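Local coordinates for hypothetical protein PA2201 (Pseudomonas aeruginosa, PDB 2FEF), which is of unknown function but is probably an immunity protein that protects against a PoNe-type DNase toxin, at residues B[40-52]-B[76-90]. Residues are numbered along the deposited sequence; the frame is centred on the assembly and turned at random. Where two conformers were deposited one is given.
Sequences ADWRELIAALDRF and WGQAAENASTLLLKA
D41 and K89 form a salt bridge, D41 OD2 to K89 NZ 3.2 Å, in which the amine meets the oxygen from above the carboxylate plane; D41 OD1 pairs with R43 of the third subunit. The next residue, W42, has CG anti to its backbone N, which brings the indole down over L86: L86 CD1 lies 3.6 Å from the centroid of the W42 six-membered ring and 15° off its normal, a CH-pi contact. L45 is a knob among N82, T85, L86 and K89, L45 CD1 reaching K89 CG at 3.7 Å. L86 returns the packing as a knob among W42, L45, I46 and L49. Knobs-into-holes packing continues with L49, which sits among A79, N82, A83 and L86, its CD2 3.6 Å from A79 O. F52 closes the row with a CH-pi contact and an aromatic pair: A79 CB lies over its face, 3.5 Å from the ring centroid, while F52 CZ points into the W76 five-membered ring in a T-shaped pair with planes at 89°. The segment axes approach to 9.7 Å and run roughly antiparallel at 152°, joining helix 35-54 to helix 66-93 in the all-helical N-terminal region. W19 of helix 12-20 touches I46 and L86, and helix 97-127 packs on W76 and A90.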
loop_
_atom_site.group_PDB
_atom_site.type_symbol
_atom_site.label_atom_id
_atom_site.label_comp_id
_atom_site.label_asym_id
_atom_site.label_seq_id
_atom_site.Cartn_x
_atom_site.Cartn_y
_atom_site.Cartn_z
ATOM N N ALA B 40 3.655 -12.968 -5.966
ATOM C CA ALA B 40 3.223 -11.554 -5.982
ATOM C C ALA B 40 2.367 -11.264 -4.760
ATOM O O ALA B 40 2.462 -10.183 -4.188
ATOM C CB ALA B 40 2.476 -11.209 -7.270
ATOM N N ASP B 41 1.527 -12.224 -4.365
ATOM C CA ASP B 41 0.709 -12.073 -3.162
ATOM C C ASP B 41 1.611 -11.945 -1.919
ATOM O O ASP B 41 1.370 -11.114 -1.055
ATOM C CB ASP B 41 -0.196 -13.292 -2.946
ATOM C CG ASP B 41 -1.337 -13.384 -3.945
ATOM O OD1 ASP B 41 -1.627 -12.393 -4.642
ATOM O OD2 ASP B 41 -1.947 -14.478 -4.004
ATOM N N TRP B 42 2.619 -12.802 -1.848
ATOM C CA TRP B 42 3.601 -12.798 -0.773
ATOM C C TRP B 42 4.268 -11.434 -0.666
ATOM O O TRP B 42 4.287 -10.862 0.425
ATOM C CB TRP B 42 4.680 -13.858 -1.050
ATOM C CG TRP B 42 5.642 -14.048 0.137
ATOM C CD1 TRP B 42 6.921 -13.591 0.234
ATOM C CD2 TRP B 42 5.361 -14.740 1.358
ATOM N NE1 TRP B 42 7.460 -13.956 1.446
ATOM C CE2 TRP B 42 6.530 -14.674 2.152
ATOM C CE3 TRP B 42 4.234 -15.415 1.853
ATOM C CZ2 TRP B 42 6.612 -15.249 3.432
ATOM C CZ3 TRP B 42 4.305 -15.990 3.123
ATOM C CH2 TRP B 42 5.501 -15.910 3.901
ATOM N N ARG B 43 4.817 -10.929 -1.781
ATOM C CA ARG B 43 5.470 -9.619 -1.817
ATOM C C ARG B 43 4.543 -8.511 -1.333
ATOM O O ARG B 43 4.958 -7.631 -0.588
ATOM C CB ARG B 43 5.940 -9.244 -3.233
ATOM C CG ARG B 43 7.151 -10.020 -3.766
ATOM C CD ARG B 43 7.719 -9.326 -5.061
ATOM N NE ARG B 43 8.108 -7.956 -4.750
ATOM C CZ ARG B 43 9.353 -7.543 -4.501
ATOM N NH1 ARG B 43 10.399 -8.362 -4.614
ATOM N NH2 ARG B 43 9.554 -6.288 -4.167
ATOM N N GLU B 44 3.294 -8.538 -1.785
ATOM C CA GLU B 44 2.297 -7.539 -1.334
ATOM C C GLU B 44 2.078 -7.530 0.170
ATOM O O GLU B 44 1.986 -6.460 0.790
ATOM C CB GLU B 44 0.943 -7.748 -2.029
ATOM C CG GLU B 44 0.932 -7.369 -3.498
ATOM C CD GLU B 44 -0.343 -7.876 -4.211
ATOM O OE1 GLU B 44 -1.179 -8.589 -3.581
ATOM O OE2 GLU B 44 -0.473 -7.610 -5.401
ATOM N N LEU B 45 1.958 -8.708 0.765
ATOM C CA LEU B 45 1.705 -8.807 2.223
ATOM C C LEU B 45 2.930 -8.378 3.000
ATOM O O LEU B 45 2.839 -7.675 4.009
ATOM C CB LEU B 45 1.314 -10.249 2.610
ATOM C CG LEU B 45 -0.117 -10.619 2.173
ATOM C CD1 LEU B 45 -0.217 -12.153 2.094
ATOM C CD2 LEU B 45 -1.124 -10.029 3.168
ATOM N N ILE B 46 4.091 -8.798 2.523
ATOM C CA ILE B 46 5.347 -8.397 3.161
ATOM C C ILE B 46 5.517 -6.853 3.071
ATOM O O ILE B 46 5.908 -6.211 4.057
ATOM C CB ILE B 46 6.516 -9.107 2.491
ATOM C CG1 ILE B 46 6.496 -10.624 2.824
ATOM C CG2 ILE B 46 7.862 -8.468 2.921
ATOM C CD1 ILE B 46 7.039 -10.984 4.223
ATOM N N ALA B 47 5.258 -6.284 1.893
ATOM C CA ALA B 47 5.315 -4.810 1.699
ATOM C C ALA B 47 4.332 -4.069 2.613
ATOM O O ALA B 47 4.675 -3.027 3.170
ATOM C CB ALA B 47 5.081 -4.418 0.223
ATOM N N ALA B 48 3.133 -4.608 2.789
ATOM C CA ALA B 48 2.123 -4.004 3.689
ATOM C C ALA B 48 2.616 -4.009 5.156
ATOM O O ALA B 48 2.485 -3.041 5.895
ATOM C CB ALA B 48 0.789 -4.776 3.567
ATOM N N LEU B 49 3.157 -5.132 5.583
ATOM C CA LEU B 49 3.667 -5.264 6.947
ATOM C C LEU B 49 4.933 -4.459 7.109
ATOM O O LEU B 49 5.173 -3.899 8.170
ATOM C CB LEU B 49 3.932 -6.750 7.283
ATOM C CG LEU B 49 2.673 -7.607 7.455
ATOM C CD1 LEU B 49 2.985 -9.072 7.310
ATOM C CD2 LEU B 49 2.053 -7.354 8.813
ATOM N N ASP B 50 5.759 -4.370 6.059
ATOM C CA ASP B 50 6.962 -3.544 6.168
ATOM C C ASP B 50 6.579 -2.052 6.326
ATOM O O ASP B 50 7.147 -1.316 7.162
ATOM C CB ASP B 50 7.872 -3.736 4.949
ATOM C CG ASP B 50 9.270 -3.212 5.189
ATOM O OD1 ASP B 50 9.448 -1.984 5.344
ATOM O OD2 ASP B 50 10.205 -4.029 5.175
ATOM N N ARG B 51 5.605 -1.619 5.534
ATOM C CA ARG B 51 5.069 -0.247 5.585
ATOM C C ARG B 51 4.549 0.068 6.986
ATOM O O ARG B 51 4.845 1.116 7.592
ATOM C CB ARG B 51 3.932 -0.131 4.533
ATOM C CG ARG B 51 3.195 1.223 4.474
ATOM C CD ARG B 51 2.800 1.590 3.034
ATOM N NE ARG B 51 3.803 1.083 2.091
ATOM C CZ ARG B 51 4.912 1.731 1.727
ATOM N NH1 ARG B 51 5.158 2.946 2.170
ATOM N NH2 ARG B 51 5.762 1.156 0.887
ATOM N N PHE B 52 3.742 -0.858 7.503
ATOM C CA PHE B 52 3.228 -0.758 8.873
ATOM C C PHE B 52 4.365 -0.631 9.910
ATOM O O PHE B 52 4.323 0.228 10.799
ATOM C CB PHE B 52 2.371 -1.988 9.220
ATOM C CG PHE B 52 1.898 -2.008 10.672
ATOM C CD1 PHE B 52 1.036 -1.008 11.149
ATOM C CD2 PHE B 52 2.317 -3.018 11.534
ATOM C CE1 PHE B 52 0.595 -1.033 12.483
ATOM C CE2 PHE B 52 1.867 -3.065 12.848
ATOM C CZ PHE B 52 1.024 -2.072 13.333
ATOM N N TRP B 76 -3.250 -1.298 13.739
ATOM C CA TRP B 76 -2.637 -2.507 14.251
ATOM C C TRP B 76 -3.495 -3.721 13.988
ATOM O O TRP B 76 -2.972 -4.776 13.701
ATOM C CB TRP B 76 -2.379 -2.400 15.768
ATOM C CG TRP B 76 -1.136 -1.617 16.161
ATOM C CD1 TRP B 76 -0.937 -0.260 16.059
ATOM C CD2 TRP B 76 0.051 -2.155 16.747
ATOM N NE1 TRP B 76 0.311 0.069 16.536
ATOM C CE2 TRP B 76 0.943 -1.078 16.954
ATOM C CE3 TRP B 76 0.461 -3.460 17.086
ATOM C CZ2 TRP B 76 2.222 -1.247 17.546
ATOM C CZ3 TRP B 76 1.731 -3.636 17.669
ATOM C CH2 TRP B 76 2.606 -2.529 17.871
ATOM N N GLY B 77 -4.803 -3.586 14.165
ATOM C CA GLY B 77 -5.714 -4.697 13.868
ATOM C C GLY B 77 -5.640 -5.122 12.407
ATOM O O GLY B 77 -5.659 -6.298 12.102
ATOM N N GLN B 78 -5.524 -4.151 11.509
ATOM C CA GLN B 78 -5.344 -4.483 10.081
ATOM C C GLN B 78 -4.025 -5.192 9.850
ATOM O O GLN B 78 -3.971 -6.145 9.073
ATOM C CB GLN B 78 -5.481 -3.265 9.175
ATOM C CG GLN B 78 -5.554 -3.720 7.643
ATOM C CD GLN B 78 -6.222 -2.705 6.744
ATOM O OE1 GLN B 78 -6.452 -1.515 7.123
ATOM N NE2 GLN B 78 -6.557 -3.151 5.540
ATOM N N ALA B 79 -2.957 -4.737 10.499
ATOM C CA ALA B 79 -1.684 -5.445 10.399
ATOM C C ALA B 79 -1.762 -6.892 10.896
ATOM O O ALA B 79 -1.149 -7.795 10.307
ATOM C CB ALA B 79 -0.604 -4.694 11.208
ATOM N N ALA B 80 -2.464 -7.093 12.020
ATOM C CA ALA B 80 -2.680 -8.456 12.553
ATOM C C ALA B 80 -3.388 -9.334 11.516
ATOM O O ALA B 80 -3.025 -10.506 11.324
ATOM C CB ALA B 80 -3.498 -8.378 13.863
ATOM N N GLU B 81 -4.383 -8.786 10.826
ATOM C CA GLU B 81 -5.034 -9.547 9.719
ATOM C C GLU B 81 -4.051 -9.886 8.605
ATOM O O GLU B 81 -4.069 -10.970 8.059
ATOM C CB GLU B 81 -6.223 -8.756 9.110
ATOM C CG GLU B 81 -7.412 -8.530 10.059
ATOM C CD GLU B 81 -8.673 -7.974 9.350
ATOM O OE1 GLU B 81 -8.752 -7.967 8.102
ATOM O OE2 GLU B 81 -9.581 -7.528 10.077
ATOM N N ASN B 82 -3.206 -8.926 8.240
ATOM C CA ASN B 82 -2.213 -9.170 7.186
ATOM C C ASN B 82 -1.223 -10.253 7.579
ATOM O O ASN B 82 -0.765 -11.052 6.727
ATOM C CB ASN B 82 -1.441 -7.869 6.871
ATOM C CG ASN B 82 -2.317 -6.766 6.251
ATOM O OD1 ASN B 82 -3.434 -6.996 5.718
ATOM N ND2 ASN B 82 -1.804 -5.544 6.327
ATOM N N ALA B 83 -0.862 -10.284 8.864
ATOM C CA ALA B 83 -0.003 -11.374 9.358
ATOM C C ALA B 83 -0.734 -12.708 9.319
ATOM O O ALA B 83 -0.128 -13.720 8.997
ATOM C CB ALA B 83 0.535 -11.094 10.791
ATOM N N SER B 84 -2.016 -12.732 9.651
ATOM C CA SER B 84 -2.809 -13.976 9.456
ATOM C C SER B 84 -2.838 -14.446 7.971
ATOM O O SER B 84 -2.773 -15.635 7.707
ATOM C CB SER B 84 -4.247 -13.785 9.975
ATOM O OG SER B 84 -4.251 -13.848 11.403
ATOM N N THR B 85 -2.991 -13.504 7.037
ATOM C CA THR B 85 -2.999 -13.838 5.598
ATOM C C THR B 85 -1.627 -14.310 5.184
ATOM O O THR B 85 -1.503 -15.287 4.476
ATOM C CB THR B 85 -3.522 -12.670 4.735
ATOM O OG1 THR B 85 -4.741 -12.186 5.316
ATOM C CG2 THR B 85 -3.781 -13.132 3.322
ATOM N N LEU B 86 -0.583 -13.671 5.691
ATOM C CA LEU B 86 0.775 -14.153 5.414
ATOM C C LEU B 86 0.920 -15.602 5.851
ATOM O O LEU B 86 1.473 -16.432 5.116
ATOM C CB LEU B 86 1.817 -13.273 6.140
ATOM C CG LEU B 86 3.235 -13.465 5.577
ATOM C CD1 LEU B 86 3.445 -12.778 4.238
ATOM C CD2 LEU B 86 4.291 -12.965 6.600
ATOM N N LEU B 87 0.427 -15.914 7.058
ATOM C CA LEU B 87 0.519 -17.298 7.565
ATOM C C LEU B 87 -0.201 -18.257 6.607
ATOM O O LEU B 87 0.347 -19.277 6.206
ATOM C CB LEU B 87 -0.062 -17.388 8.995
ATOM C CG LEU B 87 -0.040 -18.813 9.608
ATOM C CD1 LEU B 87 1.317 -19.407 9.576
ATOM C CD2 LEU B 87 -0.550 -18.712 11.041
ATOM N N LEU B 88 -1.419 -17.904 6.227
ATOM C CA LEU B 88 -2.178 -18.702 5.276
ATOM C C LEU B 88 -1.422 -18.924 3.962
ATOM O O LEU B 88 -1.311 -20.052 3.489
ATOM C CB LEU B 88 -3.565 -18.053 5.046
ATOM C CG LEU B 88 -4.424 -18.818 4.034
ATOM C CD1 LEU B 88 -4.763 -20.243 4.537
ATOM C CD2 LEU B 88 -5.660 -18.009 3.709
ATOM N N LYS B 89 -0.894 -17.858 3.364
ATOM C CA LYS B 89 -0.117 -18.016 2.142
ATOM C C LYS B 89 1.085 -18.955 2.336
ATOM O O LYS B 89 1.443 -19.741 1.446
ATOM C CB LYS B 89 0.362 -16.638 1.695
ATOM C CG LYS B 89 -0.806 -15.753 1.264
ATOM C CD LYS B 89 -1.343 -16.188 -0.110
ATOM C CE LYS B 89 -2.720 -15.584 -0.331
ATOM N NZ LYS B 89 -3.255 -16.100 -1.634
ATOM N N ALA B 90 1.732 -18.859 3.501
ATOM C CA ALA B 90 2.884 -19.714 3.787
ATOM C C ALA B 90 2.465 -21.211 3.894
ATOM O O ALA B 90 3.182 -22.101 3.446
ATOM C CB ALA B 90 3.542 -19.243 5.075
HETATM O O HOH W 1 -0.363 -3.561 7.612
#